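PDB 3ZID: Tubulin/ftsz, gtpase from Methanosaeta thermophila, which binds and probably hydrolyses GTP as a tubulin/FtsZ-like cytoskeletal protein thought to control archaeal cell shape. Local coordinates for residues G13-F25 and Y190-L202. Residues are numbered along the deposited sequence; the frame is centred on the assembly and turned at random.
Sequences GNRILDAVNRQAF and YDRINTMVAQRLL. With GDP (guanosine-5'-diphosphate), chain C.
Arg15 and Tyr190 meet beside the guanine of GDP, where helix 10-30 of the tubulin/FtsZ GTPase domain packs against helix 186-210, counterpart of the core helix that in tubulin and FtsZ joins the nucleotide-binding domain to the next. The axes of 13-25 and 190-202 cross at -58°. Arg15, long enough to line the base, runs extended past it, its CD 3.0 Å from GDP O6, and brings NH1 near CD2 of Tyr190. The flat ring of Tyr190 covers one face of the purine, with GDP C5 3.5 Å above its centre, while its OH bonds ribose O2'. Without the ring, as with an alanine here, the guanine would probably lose the cover of that face and O2' its hydroxyl partner.

Apolar Ile16 lays CG1 across the amide of Asn194 without competing for its polar atoms; Asn194 suits guanine because OD1 accepts from GDP N1 (2.6 Å) and, weakly, from N2, while ND2 donates almost straight to O6. Small Ala19 lets the backbones approach: CB of Ala198 fits as a knob among Ile16, Ala19, Val20 and Gln23. Branched Val20 touches that CB with CG2 at 3.6 Å and faces Leu202 CD2 with CG1, anti to the backbone N (chi1 164°).

Arg22, bent at chi3 (71°), turns NH2 back to Thr195 OG1 at 2.9 Å; this hydroxyl donates to Asp191 O, which a water links to Arg22 NH1. Gln23, a knob among Thr195, Ala198, Gln199 and Leu202, has both reach and a donor: NE2 lies in the carbonyl plane of Thr195 O, on a lone pair, 3.1 Å away.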
# COMPACT_ATOMS: atom_id res chain seq x y z
N GLY A 13 -2.35 -4.19 -7.48
CA GLY A 13 -3.59 -3.57 -7.06
C GLY A 13 -4.80 -4.43 -7.41
O GLY A 13 -5.69 -4.59 -6.59
N ASN A 14 -4.84 -4.98 -8.63
CA ASN A 14 -5.93 -5.88 -9.02
C ASN A 14 -6.07 -7.09 -8.08
O ASN A 14 -7.17 -7.46 -7.65
CB ASN A 14 -5.72 -6.47 -10.41
CG ASN A 14 -5.86 -5.47 -11.55
OD1 ASN A 14 -5.57 -5.82 -12.69
ND2 ASN A 14 -6.27 -4.23 -11.25
N ARG A 15 -4.94 -7.73 -7.79
CA ARG A 15 -4.95 -8.95 -7.00
C ARG A 15 -5.33 -8.66 -5.55
O ARG A 15 -5.98 -9.47 -4.91
CB ARG A 15 -3.62 -9.68 -7.09
CG ARG A 15 -3.40 -10.46 -8.39
CD ARG A 15 -1.97 -10.95 -8.40
NE ARG A 15 -1.57 -11.67 -9.59
CZ ARG A 15 -0.31 -11.77 -9.99
NH1 ARG A 15 0.65 -11.18 -9.28
NH2 ARG A 15 -0.02 -12.44 -11.09
N ILE A 16 -4.94 -7.51 -5.03
CA ILE A 16 -5.35 -7.15 -3.68
C ILE A 16 -6.86 -6.89 -3.65
O ILE A 16 -7.54 -7.34 -2.75
CB ILE A 16 -4.59 -5.93 -3.16
CG1 ILE A 16 -3.14 -6.32 -2.91
CG2 ILE A 16 -5.22 -5.44 -1.85
CD1 ILE A 16 -2.24 -5.12 -2.63
N LEU A 17 -7.37 -6.21 -4.65
CA LEU A 17 -8.79 -5.96 -4.73
C LEU A 17 -9.59 -7.26 -4.79
O LEU A 17 -10.64 -7.39 -4.15
CB LEU A 17 -9.11 -5.10 -5.94
CG LEU A 17 -10.58 -4.67 -5.98
CD1 LEU A 17 -10.96 -4.01 -4.65
CD2 LEU A 17 -10.79 -3.68 -7.07
N ASP A 18 -9.09 -8.22 -5.56
CA ASP A 18 -9.70 -9.54 -5.67
C ASP A 18 -9.73 -10.25 -4.32
O ASP A 18 -10.75 -10.85 -3.96
CB ASP A 18 -8.95 -10.38 -6.70
CG ASP A 18 -9.84 -11.39 -7.39
OD1 ASP A 18 -11.02 -11.07 -7.66
OD2 ASP A 18 -9.36 -12.51 -7.68
N ALA A 19 -8.64 -10.16 -3.55
CA ALA A 19 -8.63 -10.73 -2.19
C ALA A 19 -9.65 -10.05 -1.29
O ALA A 19 -10.23 -10.69 -0.42
CB ALA A 19 -7.24 -10.65 -1.55
N VAL A 20 -9.85 -8.75 -1.50
CA VAL A 20 -10.86 -8.00 -0.75
C VAL A 20 -12.25 -8.54 -1.07
O VAL A 20 -13.04 -8.80 -0.17
CB VAL A 20 -10.78 -6.48 -1.02
CG1 VAL A 20 -12.06 -5.79 -0.55
CG2 VAL A 20 -9.55 -5.88 -0.33
N ASN A 21 -12.54 -8.72 -2.36
CA ASN A 21 -13.81 -9.26 -2.80
C ASN A 21 -14.02 -10.69 -2.31
O ASN A 21 -15.12 -11.07 -1.91
CB ASN A 21 -13.94 -9.18 -4.32
CG ASN A 21 -14.22 -7.77 -4.81
OD1 ASN A 21 -14.92 -7.01 -4.14
ND2 ASN A 21 -13.66 -7.40 -5.95
N ARG A 22 -12.94 -11.47 -2.35
CA ARG A 22 -12.96 -12.85 -1.87
C ARG A 22 -13.47 -12.89 -0.43
O ARG A 22 -14.48 -13.53 -0.12
CB ARG A 22 -11.57 -13.48 -1.97
CG ARG A 22 -11.58 -15.00 -1.74
CD ARG A 22 -10.17 -15.58 -1.65
NE ARG A 22 -9.50 -15.18 -0.41
CZ ARG A 22 -8.33 -14.55 -0.35
NH1 ARG A 22 -7.68 -14.21 -1.48
NH2 ARG A 22 -7.82 -14.25 0.83
N GLN A 23 -12.78 -12.16 0.44
CA GLN A 23 -13.06 -12.19 1.86
C GLN A 23 -14.39 -11.54 2.19
O GLN A 23 -15.05 -11.91 3.17
CB GLN A 23 -11.92 -11.52 2.62
CG GLN A 23 -10.59 -12.21 2.41
CD GLN A 23 -9.49 -11.61 3.24
OE1 GLN A 23 -9.74 -10.90 4.21
NE2 GLN A 23 -8.26 -11.85 2.82
N ALA A 24 -14.78 -10.57 1.36
CA ALA A 24 -16.04 -9.84 1.54
C ALA A 24 -17.26 -10.74 1.39
O ALA A 24 -18.29 -10.52 2.04
CB ALA A 24 -16.12 -8.66 0.55
N PHE A 25 -17.15 -11.75 0.53
CA PHE A 25 -18.20 -12.76 0.37
C PHE A 25 -18.49 -13.50 1.67
O PHE A 25 -19.63 -13.83 1.97
CB PHE A 25 -17.85 -13.77 -0.73
CG PHE A 25 -17.79 -13.17 -2.10
CD1 PHE A 25 -18.35 -11.94 -2.36
CD2 PHE A 25 -17.19 -13.86 -3.14
CE1 PHE A 25 -18.30 -11.39 -3.63
CE2 PHE A 25 -17.14 -13.33 -4.41
CZ PHE A 25 -17.70 -12.09 -4.66
N TYR A 190 2.66 -13.68 -2.72
CA TYR A 190 1.66 -12.70 -3.07
C TYR A 190 0.34 -13.00 -2.38
O TYR A 190 -0.28 -12.10 -1.84
CB TYR A 190 1.42 -12.65 -4.58
CG TYR A 190 2.54 -12.01 -5.36
CD1 TYR A 190 3.43 -11.14 -4.75
CD2 TYR A 190 2.69 -12.25 -6.71
CE1 TYR A 190 4.45 -10.55 -5.46
CE2 TYR A 190 3.71 -11.65 -7.44
CZ TYR A 190 4.58 -10.80 -6.80
OH TYR A 190 5.60 -10.20 -7.51
N ASP A 191 -0.09 -14.25 -2.43
CA ASP A 191 -1.35 -14.63 -1.78
C ASP A 191 -1.34 -14.34 -0.28
O ASP A 191 -2.31 -13.80 0.25
CB ASP A 191 -1.69 -16.09 -2.04
CG ASP A 191 -2.04 -16.36 -3.49
OD1 ASP A 191 -2.28 -15.39 -4.24
OD2 ASP A 191 -2.08 -17.54 -3.89
N ARG A 192 -0.24 -14.67 0.39
CA ARG A 192 -0.18 -14.37 1.82
C ARG A 192 -0.29 -12.87 2.06
O ARG A 192 -1.08 -12.42 2.88
CB ARG A 192 1.10 -14.90 2.45
CG ARG A 192 1.15 -14.69 3.98
CD ARG A 192 2.46 -15.19 4.58
NE ARG A 192 2.43 -15.19 6.04
CZ ARG A 192 2.94 -14.23 6.82
NH1 ARG A 192 3.54 -13.19 6.27
NH2 ARG A 192 2.85 -14.33 8.14
N ILE A 193 0.52 -12.11 1.34
CA ILE A 193 0.52 -10.67 1.52
C ILE A 193 -0.84 -10.07 1.21
O ILE A 193 -1.38 -9.31 2.00
CB ILE A 193 1.59 -9.99 0.66
CG1 ILE A 193 2.99 -10.39 1.15
CG2 ILE A 193 1.40 -8.49 0.67
CD1 ILE A 193 4.11 -10.10 0.17
N ASN A 194 -1.39 -10.42 0.04
CA ASN A 194 -2.66 -9.87 -0.42
C ASN A 194 -3.77 -10.20 0.59
O ASN A 194 -4.63 -9.37 0.88
CB ASN A 194 -3.04 -10.41 -1.81
CG ASN A 194 -2.06 -10.02 -2.90
OD1 ASN A 194 -1.15 -9.22 -2.69
ND2 ASN A 194 -2.24 -10.61 -4.08
N THR A 195 -3.74 -11.42 1.13
CA THR A 195 -4.73 -11.82 2.12
C THR A 195 -4.63 -10.97 3.38
O THR A 195 -5.65 -10.57 3.93
CB THR A 195 -4.60 -13.32 2.47
OG1 THR A 195 -4.96 -14.09 1.32
CG2 THR A 195 -5.51 -13.73 3.66
N MET A 196 -3.41 -10.67 3.81
CA MET A 196 -3.19 -9.84 5.00
C MET A 196 -3.65 -8.42 4.77
O MET A 196 -4.22 -7.80 5.67
CB MET A 196 -1.70 -9.84 5.41
CG MET A 196 -1.17 -11.19 5.84
SD MET A 196 0.61 -11.18 6.11
CE MET A 196 0.73 -10.05 7.48
N VAL A 197 -3.40 -7.88 3.57
CA VAL A 197 -3.80 -6.51 3.28
C VAL A 197 -5.31 -6.43 3.29
O VAL A 197 -5.89 -5.59 3.95
CB VAL A 197 -3.29 -6.03 1.90
CG1 VAL A 197 -3.82 -4.60 1.63
CG2 VAL A 197 -1.76 -6.03 1.87
N ALA A 198 -5.94 -7.32 2.54
CA ALA A 198 -7.39 -7.35 2.42
C ALA A 198 -8.06 -7.52 3.79
O ALA A 198 -9.06 -6.88 4.09
CB ALA A 198 -7.80 -8.46 1.48
N GLN A 199 -7.49 -8.39 4.62
CA GLN A 199 -8.06 -8.65 5.93
C GLN A 199 -8.06 -7.37 6.76
O GLN A 199 -9.08 -7.00 7.36
CB GLN A 199 -7.24 -9.70 6.65
CG GLN A 199 -7.85 -10.23 7.92
CD GLN A 199 -7.06 -11.43 8.44
OE1 GLN A 199 -5.84 -11.53 8.23
NE2 GLN A 199 -7.74 -12.35 9.11
N ARG A 200 -6.93 -6.68 6.73
CA ARG A 200 -6.80 -5.44 7.47
C ARG A 200 -7.69 -4.33 6.94
O ARG A 200 -8.30 -3.63 7.72
CB ARG A 200 -5.34 -5.00 7.53
CG ARG A 200 -4.55 -5.84 8.53
CD ARG A 200 -3.07 -5.92 8.20
NE ARG A 200 -2.49 -7.18 8.66
CZ ARG A 200 -1.35 -7.27 9.33
NH1 ARG A 200 -0.65 -6.18 9.63
NH2 ARG A 200 -0.92 -8.46 9.71
N LEU A 201 -7.83 -4.20 5.61
CA LEU A 201 -8.65 -3.14 5.04
C LEU A 201 -10.13 -3.35 5.36
O LEU A 201 -10.86 -2.40 5.64
CB LEU A 201 -8.49 -3.07 3.52
CG LEU A 201 -7.17 -2.53 2.95
CD1 LEU A 201 -7.21 -2.56 1.41
CD2 LEU A 201 -6.89 -1.14 3.48
N LEU A 202 -10.56 -4.61 5.27
CA LEU A 202 -11.94 -4.97 5.59
C LEU A 202 -12.25 -4.72 7.06
O LEU A 202 -13.33 -4.22 7.39
CB LEU A 202 -12.22 -6.41 5.19
CG LEU A 202 -12.41 -6.52 3.67
CD1 LEU A 202 -12.44 -7.98 3.25
CD2 LEU A 202 -13.71 -5.79 3.26
PB GDP C . 1.90 -3.03 -13.04
O1B GDP C . 1.38 -1.92 -12.15
O2B GDP C . 0.77 -3.96 -13.43
O3B GDP C . 2.53 -2.41 -14.27
O3A GDP C . 3.06 -3.83 -12.27
PA GDP C . 2.81 -4.66 -10.92
O1A GDP C . 2.90 -6.13 -11.18
O2A GDP C . 1.54 -4.28 -10.20
O5' GDP C . 4.04 -4.13 -10.06
C5' GDP C . 5.11 -5.02 -9.77
C4' GDP C . 5.41 -4.90 -8.28
O4' GDP C . 4.27 -5.37 -7.56
C3' GDP C . 6.56 -5.81 -7.94
O3' GDP C . 7.19 -5.25 -6.79
C2' GDP C . 5.87 -7.10 -7.60
O2' GDP C . 6.67 -7.85 -6.69
C1' GDP C . 4.61 -6.60 -6.91
N9 GDP C . 3.43 -7.46 -7.07
C8 GDP C . 2.91 -7.92 -8.22
N7 GDP C . 1.78 -8.62 -7.98
C5 GDP C . 1.58 -8.61 -6.64
C6 GDP C . 0.58 -9.13 -5.71
O6 GDP C . -0.36 -9.81 -6.13
N1 GDP C . 0.74 -8.88 -4.41
C2 GDP C . 1.76 -8.16 -3.94
N2 GDP C . 1.84 -7.96 -2.60
N3 GDP C . 2.73 -7.63 -4.72
C4 GDP C . 2.67 -7.82 -6.06
O HOH W 1 -4.96 -13.66 -1.61